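Local coordinates for probable sugar kinase (Clostridium perfringens, PDB 3KZH), which probably phosphorylates a sugar or a related small molecule as a carbohydrate kinase of the pfkB family, and is seen here with glucose bound, at residues 169-172 / 173-177; 189-192 / 193-196; 206-209 / 210-214. One frame throughout, in Å; residues are numbered along the deposited sequence.

Interaction 1: 169-172 / 173-177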
loop_
_atom_site.group_PDB
_atom_site.type_symbol
_atom_site.label_atom_id
_atom_site.label_comp_id
_atom_site.label_asym_id
_atom_site.label_seq_id
_atom_site.Cartn_x
_atom_site.Cartn_y
_atom_site.Cartn_z
ATOM N N SER A 169 -21.666 16.298 -5.730
ATOM C CA SER A 169 -22.980 15.711 -6.016
ATOM C C SER A 169 -24.082 16.728 -5.738
ATOM O O SER A 169 -23.847 17.733 -5.064
ATOM C CB SER A 169 -23.224 14.448 -5.171
ATOM O OG SER A 169 -23.535 14.759 -3.820
ATOM N N ALA A 170 -25.282 16.448 -6.256
ATOM C CA ALA A 170 -26.470 17.298 -6.068
ATOM C C ALA A 170 -26.941 17.325 -4.613
ATOM O O ALA A 170 -27.404 18.358 -4.116
ATOM C CB ALA A 170 -27.583 16.817 -6.949
ATOM N N GLU A 171 -26.786 16.181 -3.945
ATOM C CA GLU A 171 -27.160 15.997 -2.548
ATOM C C GLU A 171 -26.229 16.833 -1.674
ATOM O O GLU A 171 -26.693 17.576 -0.823
ATOM C CB GLU A 171 -27.069 14.506 -2.180
ATOM C CG GLU A 171 -27.807 14.073 -0.902
ATOM C CD GLU A 171 -26.966 14.193 0.367
ATOM O OE1 GLU A 171 -25.826 13.674 0.387
ATOM O OE2 GLU A 171 -27.451 14.813 1.341
ATOM N N LYS A 172 -24.925 16.732 -1.925
ATOM C CA LYS A 172 -23.912 17.478 -1.182
ATOM C C LYS A 172 -23.980 18.982 -1.440
ATOM O O LYS A 172 -23.571 19.771 -0.590
ATOM C CB LYS A 172 -22.518 16.953 -1.527
ATOM C CG LYS A 172 -22.050 15.783 -0.683
ATOM C CD LYS A 172 -21.131 14.893 -1.490
ATOM C CE LYS A 172 -20.367 13.899 -0.634
ATOM N NZ LYS A 172 -19.291 14.559 0.153
ATOM N N ALA A 173 -24.550 19.358 -2.588
ATOM C CA ALA A 173 -24.705 20.756 -3.015
ATOM C C ALA A 173 -25.773 21.557 -2.265
ATOM O O ALA A 173 -25.641 22.773 -2.113
ATOM C CB ALA A 173 -24.961 20.822 -4.521
ATOM N N SER A 174 -26.813 20.871 -1.788
ATOM C CA SER A 174 -27.907 21.504 -1.038
ATOM C C SER A 174 -27.475 21.954 0.354
ATOM O O SER A 174 -28.048 22.889 0.917
ATOM C CB SER A 174 -29.121 20.567 -0.942
ATOM O OG SER A 174 -28.794 19.328 -0.337
ATOM N N TRP A 175 -26.425 21.315 0.864
ATOM C CA TRP A 175 -25.873 21.615 2.179
ATOM C C TRP A 175 -24.927 22.807 2.211
ATOM O O TRP A 175 -24.565 23.280 3.292
ATOM C CB TRP A 175 -25.183 20.373 2.767
ATOM C CG TRP A 175 -26.143 19.248 2.994
ATOM C CD1 TRP A 175 -26.384 18.202 2.150
ATOM C CD2 TRP A 175 -27.090 19.129 4.064
ATOM N NE1 TRP A 175 -27.442 17.450 2.605
ATOM C CE2 TRP A 175 -27.901 17.996 3.773
ATOM C CE3 TRP A 175 -27.355 19.881 5.231
ATOM C CZ2 TRP A 175 -28.955 17.584 4.620
ATOM C CZ3 TRP A 175 -28.410 19.470 6.080
ATOM C CH2 TRP A 175 -29.201 18.333 5.758
ATOM N N VAL A 176 -24.509 23.270 1.031
ATOM C CA VAL A 176 -23.592 24.412 0.916
ATOM C C VAL A 176 -24.187 25.537 0.069
ATOM O O VAL A 176 -23.487 26.482 -0.297
ATOM C CB VAL A 176 -22.181 23.987 0.358
ATOM C CG1 VAL A 176 -21.498 23.023 1.313
ATOM C CG2 VAL A 176 -22.288 23.364 -1.035
ATOM N N LYS A 177 -25.493 25.440 -0.194
ATOM C CA LYS A 177 -26.244 26.414 -0.996
ATOM C C LYS A 177 -26.258 27.821 -0.391
ATOM O O LYS A 177 -26.212 28.812 -1.121
ATOM C CB LYS A 177 -27.676 25.912 -1.221
ATOM C CG LYS A 177 -28.490 26.753 -2.188
ATOM C CD LYS A 177 -29.972 26.451 -2.107
ATOM C CE LYS A 177 -30.778 27.599 -2.695
ATOM N NZ LYS A 177 -32.239 27.325 -2.649
#
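Glu171 and Trp175, four residues apart with Trp175 just past the end of helix 170-174, make the side-chain bond that stands out here: the indole N-H of Trp175 reaches Glu171 OE2, with NE1 2.9 Å from that oxygen. The bond is bent, 147° at the hydrogen. OE2 sits at the edge of the indole, a little off its plane, and the nitrogen in turn meets the carboxylate from above its plane, the two flat groups being turned 65° against each other. Glu171 gets there by placing CG anti to its own N (chi1 -163°) and then folding at chi2, which swings the carboxylate toward the C-terminal end, to the indole. Both residues are exposed.

A second side-chain bond runs to the backbone. Ser174 OG donates to Glu171 O at 2.8 Å, approaching tilted from the carbonyl plane; with OG between its own N and carbonyl carbon, the hydroxyl faces back down the helix.

At the other end Ser169 is the N-cap, its OG accepting from Lys172 N at 3.1 Å in a nearly straight bond. The short helix it opens is the crossover helix of the beta-alpha-beta unit formed by strand 162-166, helix 170-174 and strand 185-186. Its backbone is loosely bonded: Ala173 N makes a weak, bent bond to Ser169 O (3.0 Å), and Ser174 N reaches Ala170 O weakly at 3.5 Å.

Van der Waals contact is slight: Val176 CG2 touches the carbonyl oxygen of Lys172 at 3.8 Å, and the valine side chain goes on to Pro147 and Met150 of helix 147-157. Lys172 sends its amine to a salt bridge with Asp145, while Ala170 and Ser174 lie against Ile195 on helix 190-197.

Interaction 2: 189-192 / 193-196. With BGC (beta-D-glucopyranose), chain C.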
loop_
_atom_site.group_PDB
_atom_site.type_symbol
_atom_site.label_atom_id
_atom_site.label_comp_id
_atom_site.label_asym_id
_atom_site.label_seq_id
_atom_site.Cartn_x
_atom_site.Cartn_y
_atom_site.Cartn_z
ATOM N N ASN A 189 -22.511 20.844 -12.288
ATOM C CA ASN A 189 -23.031 20.278 -13.522
ATOM C C ASN A 189 -24.476 20.786 -13.631
ATOM O O ASN A 189 -24.908 21.572 -12.778
ATOM C CB ASN A 189 -22.871 18.744 -13.625
ATOM C CG ASN A 189 -23.643 17.960 -12.571
ATOM O OD1 ASN A 189 -24.441 18.497 -11.810
ATOM N ND2 ASN A 189 -23.414 16.661 -12.552
ATOM N N ARG A 190 -25.217 20.354 -14.648
ATOM C CA ARG A 190 -26.603 20.804 -14.836
ATOM C C ARG A 190 -27.475 20.655 -13.580
ATOM O O ARG A 190 -27.948 21.665 -13.052
ATOM C CB ARG A 190 -27.247 20.107 -16.038
ATOM C CG ARG A 190 -28.602 20.691 -16.437
ATOM C CD ARG A 190 -29.271 19.902 -17.547
ATOM N NE ARG A 190 -28.552 20.015 -18.815
ATOM C CZ ARG A 190 -28.917 20.794 -19.833
ATOM N NH1 ARG A 190 -30.008 21.554 -19.755
ATOM N NH2 ARG A 190 -28.196 20.799 -20.948
ATOM N N HIS A 191 -27.543 19.435 -13.035
ATOM C CA HIS A 191 -28.346 19.132 -11.846
ATOM C C HIS A 191 -27.893 19.835 -10.562
ATOM O O HIS A 191 -28.730 20.321 -9.811
ATOM C CB HIS A 191 -28.464 17.615 -11.631
ATOM C CG HIS A 191 -29.688 17.208 -10.864
ATOM N ND1 HIS A 191 -30.966 17.525 -11.278
ATOM C CD2 HIS A 191 -29.830 16.542 -9.695
ATOM C CE1 HIS A 191 -31.839 17.076 -10.393
ATOM N NE2 HIS A 191 -31.176 16.476 -9.422
ATOM N N GLU A 192 -26.581 19.936 -10.348
ATOM C CA GLU A 192 -26.024 20.607 -9.162
ATOM C C GLU A 192 -26.302 22.113 -9.211
ATOM O O GLU A 192 -26.484 22.744 -8.172
ATOM C CB GLU A 192 -24.519 20.363 -9.040
ATOM C CG GLU A 192 -24.100 18.931 -8.746
ATOM C CD GLU A 192 -22.611 18.658 -8.987
ATOM O OE1 GLU A 192 -21.827 19.602 -9.225
ATOM O OE2 GLU A 192 -22.221 17.476 -8.954
ATOM N N ALA A 193 -26.371 22.663 -10.427
ATOM C CA ALA A 193 -26.658 24.085 -10.656
ATOM C C ALA A 193 -28.132 24.396 -10.408
ATOM O O ALA A 193 -28.468 25.510 -10.016
ATOM C CB ALA A 193 -26.272 24.484 -12.071
ATOM N N GLU A 194 -28.996 23.402 -10.640
ATOM C CA GLU A 194 -30.437 23.524 -10.415
ATOM C C GLU A 194 -30.726 23.601 -8.920
ATOM O O GLU A 194 -31.553 24.406 -8.479
ATOM C CB GLU A 194 -31.182 22.328 -11.008
ATOM C CG GLU A 194 -31.117 22.263 -12.511
ATOM C CD GLU A 194 -31.819 21.064 -13.092
ATOM O OE1 GLU A 194 -32.640 21.261 -14.013
ATOM O OE2 GLU A 194 -31.543 19.931 -12.641
ATOM N N ILE A 195 -29.978 22.801 -8.155
ATOM C CA ILE A 195 -30.092 22.731 -6.701
ATOM C C ILE A 195 -29.626 24.049 -6.084
ATOM O O ILE A 195 -30.325 24.621 -5.238
ATOM C CB ILE A 195 -29.242 21.557 -6.102
ATOM C CG1 ILE A 195 -29.564 20.218 -6.782
ATOM C CG2 ILE A 195 -29.466 21.440 -4.609
ATOM C CD1 ILE A 195 -31.008 19.744 -6.707
ATOM N N LEU A 196 -28.482 24.542 -6.566
ATOM C CA LEU A 196 -27.884 25.788 -6.090
ATOM C C LEU A 196 -28.659 27.055 -6.485
ATOM O O LEU A 196 -28.659 28.043 -5.742
ATOM C CB LEU A 196 -26.429 25.891 -6.556
ATOM C CG LEU A 196 -25.359 24.901 -6.089
ATOM C CD1 LEU A 196 -24.103 25.144 -6.884
ATOM C CD2 LEU A 196 -25.090 25.005 -4.601
HETATM C C2 BGC C . -19.515 16.182 -10.564
HETATM C C3 BGC C . -18.996 15.712 -11.957
HETATM C C4 BGC C . -18.987 17.041 -12.823
HETATM C C5 BGC C . -18.072 18.175 -12.192
HETATM C C6 BGC C . -18.039 19.449 -12.935
HETATM C C1 BGC C . -18.538 17.217 -10.012
HETATM O O1 BGC C . -18.930 17.576 -8.889
HETATM O O2 BGC C . -19.534 15.183 -9.783
HETATM O O3 BGC C . -19.907 14.904 -12.363
HETATM O O4 BGC C . -18.583 16.726 -14.037
HETATM O O5 BGC C . -18.494 18.442 -10.876
#
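His191 and Glu194 meet at about a right angle, the imidazole and carboxylate planes 68° apart. His191 ND1 donates to Glu194 OE2 over 2.8 Å, arriving nearly along the C-O axis, although the oxygen stands 29° out of the ring plane. With CG anti to its N (chi1 -155°), His191 turns the ring to this side; Ile195 CD1 lies over one face of it, 4.3 Å from NE2. The other carboxylate oxygen of Glu194 accepts from Ile201 N.

Asn189 and Glu192 face each other across the first turn as a capping box that starts helix 190-197. Glu192 N points almost straight down the C=O of the Asn189 amide, 3.0 Å from OD1, and Glu192 OE1 returns a weak bond to Asn189 N at 3.4 Å. Both residues belong to the glucose pocket. The extended Glu192 chain brings OE2 to 3.3 Å from O1 of the sugar, while Asn189 ND2 stays 3.9 Å from O3. Asp166 OD1 and Val168 O hydrogen-bond the sugar.

Leu196, a turn after Glu192, lays its CG over Glu192 O at 3.2 Å, and its N bonds that same oxygen.

Interaction 3: 206-209 / 210-214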
loop_
_atom_site.group_PDB
_atom_site.type_symbol
_atom_site.label_atom_id
_atom_site.label_comp_id
_atom_site.label_asym_id
_atom_site.label_seq_id
_atom_site.Cartn_x
_atom_site.Cartn_y
_atom_site.Cartn_z
ATOM N N ASP A 206 -32.172 29.518 -19.492
ATOM C CA ASP A 206 -32.153 29.148 -18.073
ATOM C C ASP A 206 -30.711 29.112 -17.560
ATOM O O ASP A 206 -30.450 29.457 -16.398
ATOM C CB ASP A 206 -32.827 27.798 -17.847
ATOM C CG ASP A 206 -34.308 27.800 -18.209
ATOM O OD1 ASP A 206 -34.973 28.851 -18.087
ATOM O OD2 ASP A 206 -34.804 26.732 -18.623
ATOM N N LEU A 207 -29.787 28.740 -18.455
ATOM C CA LEU A 207 -28.348 28.684 -18.173
ATOM C C LEU A 207 -27.835 30.095 -17.943
ATOM O O LEU A 207 -27.073 30.315 -17.013
ATOM C CB LEU A 207 -27.578 28.037 -19.331
ATOM C CG LEU A 207 -27.449 26.515 -19.359
ATOM C CD1 LEU A 207 -27.002 26.030 -20.716
ATOM C CD2 LEU A 207 -26.491 26.064 -18.258
ATOM N N ILE A 208 -28.306 31.044 -18.762
ATOM C CA ILE A 208 -27.942 32.459 -18.634
ATOM C C ILE A 208 -28.542 33.038 -17.343
ATOM O O ILE A 208 -27.862 33.768 -16.630
ATOM C CB ILE A 208 -28.371 33.301 -19.890
ATOM C CG1 ILE A 208 -27.612 32.815 -21.132
ATOM C CG2 ILE A 208 -28.066 34.799 -19.692
ATOM C CD1 ILE A 208 -28.136 33.362 -22.466
ATOM N N LYS A 209 -29.766 32.619 -17.007
ATOM C CA LYS A 209 -30.482 33.079 -15.803
ATOM C C LYS A 209 -29.826 32.558 -14.515
ATOM O O LYS A 209 -29.658 33.310 -13.551
ATOM C CB LYS A 209 -31.954 32.646 -15.875
ATOM C CG LYS A 209 -32.873 33.213 -14.797
ATOM C CD LYS A 209 -34.224 32.494 -14.783
ATOM C CE LYS A 209 -35.045 32.897 -13.552
ATOM N NZ LYS A 209 -36.240 32.028 -13.340
ATOM N N ALA A 210 -29.430 31.284 -14.533
ATOM C CA ALA A 210 -28.772 30.612 -13.403
ATOM C C ALA A 210 -27.422 31.236 -13.106
ATOM O O ALA A 210 -27.145 31.647 -11.972
ATOM C CB ALA A 210 -28.604 29.147 -13.702
ATOM N N SER A 211 -26.619 31.371 -14.160
ATOM C CA SER A 211 -25.301 31.960 -14.052
ATOM C C SER A 211 -25.345 33.442 -13.668
ATOM O O SER A 211 -24.526 33.870 -12.853
ATOM C CB SER A 211 -24.481 31.704 -15.311
ATOM O OG SER A 211 -25.072 32.245 -16.469
ATOM N N ASN A 212 -26.345 34.185 -14.173
ATOM C CA ASN A 212 -26.529 35.609 -13.838
ATOM C C ASN A 212 -26.913 35.797 -12.372
ATOM O O ASN A 212 -26.511 36.771 -11.738
ATOM C CB ASN A 212 -27.590 36.270 -14.726
ATOM C CG ASN A 212 -27.028 36.787 -16.047
ATOM O OD1 ASN A 212 -25.829 37.082 -16.173
ATOM N ND2 ASN A 212 -27.907 36.919 -17.038
ATOM N N TYR A 213 -27.666 34.834 -11.843
ATOM C CA TYR A 213 -28.099 34.814 -10.449
ATOM C C TYR A 213 -26.883 34.563 -9.538
ATOM O O TYR A 213 -26.749 35.207 -8.492
ATOM C CB TYR A 213 -29.189 33.737 -10.266
ATOM C CG TYR A 213 -29.485 33.339 -8.834
ATOM C CD1 TYR A 213 -30.153 34.219 -7.955
ATOM C CD2 TYR A 213 -29.046 32.093 -8.333
ATOM C CE1 TYR A 213 -30.374 33.863 -6.596
ATOM C CE2 TYR A 213 -29.260 31.730 -6.980
ATOM C CZ TYR A 213 -29.921 32.618 -6.122
ATOM O OH TYR A 213 -30.113 32.270 -4.809
ATOM N N PHE A 214 -26.007 33.640 -9.949
ATOM C CA PHE A 214 -24.795 33.316 -9.193
ATOM C C PHE A 214 -23.855 34.513 -9.137
ATOM O O PHE A 214 -23.280 34.794 -8.087
ATOM C CB PHE A 214 -24.067 32.106 -9.789
ATOM C CG PHE A 214 -24.820 30.800 -9.675
ATOM C CD1 PHE A 214 -25.468 30.431 -8.481
ATOM C CD2 PHE A 214 -24.858 29.915 -10.773
ATOM C CE1 PHE A 214 -26.151 29.190 -8.378
ATOM C CE2 PHE A 214 -25.538 28.670 -10.692
ATOM C CZ PHE A 214 -26.186 28.308 -9.486
#
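Ser211 meets the preceding turn through its hydroxyl, which sits between two backbone carbonyls: OG is 2.8 Å from Leu207 O and 3.2 Å from Ile208 O. The placement follows from chi1 of 60°, which sets OG between the backbone N and the carbonyl carbon and turns it back toward the previous turn. Leu207 O is engaged by the backbone as well, through Ser211 N at 3.1 Å.

The remaining backbone bonds are those of a regular alpha-helix. Ala210 N bonds Asp206 O at 2.8 Å, and in the same i+4 to i pattern Asn212 N bonds Ile208 O and Tyr213 N bonds Lys209 O.

Van der Waals contact comes mainly from Ile208 and Asn212, whose side chains lie alongside each other and point the same way. Ile208 CG2, anti to its own N, touches Asn212 ND2 at 3.4 Å. The amide nitrogen also comes near Ile208 O, but the angle is too poor for a bond; Asn234 ND2 of strand 231-234 hydrogen-bonds Ser211 OG and, weakly, Asn212 OD1. On the neighbouring flank, Tyr213 CB rests against Lys209 O at 3.3 Å, and Lys209, stretched out along its whole length, places its amine in a cation-pi contact with Phe199.

Leu207 and Phe214 turn to the protein interior, Leu207 packing on Ile224 and Phe232, Phe214 on Val222 and Leu196, so that helix 204-217 is amphipathic, lying with its buried flank on strands 221-225 and 231-234 as one of the helices that cover the central sheet of a ribokinase-like fold.

In the fold
All three are local; 2 and 3 each lie within one helix, while 1 spans a short, weakly bonded helix and the loop that follows it. Interactions 1 and 2 touch: Ala170 CB lies 3.6 Å from His191 CD2, and Ala173 O packs on Leu196 CD2. Interaction 2 in turn meets interaction 3, where the Phe214 ring packs on Ala193 and Leu196; interactions 1 and 3 stay apart, with nearest atoms about 5 Å away. Each mixes buried and exposed residues. Capping by polar side chains marks interactions 1 and 2, whose first turns face the sugar, whereas interaction 3, further out, relies on regular backbone bonds and a buried serine. Only interaction 2 supplies pocket residues.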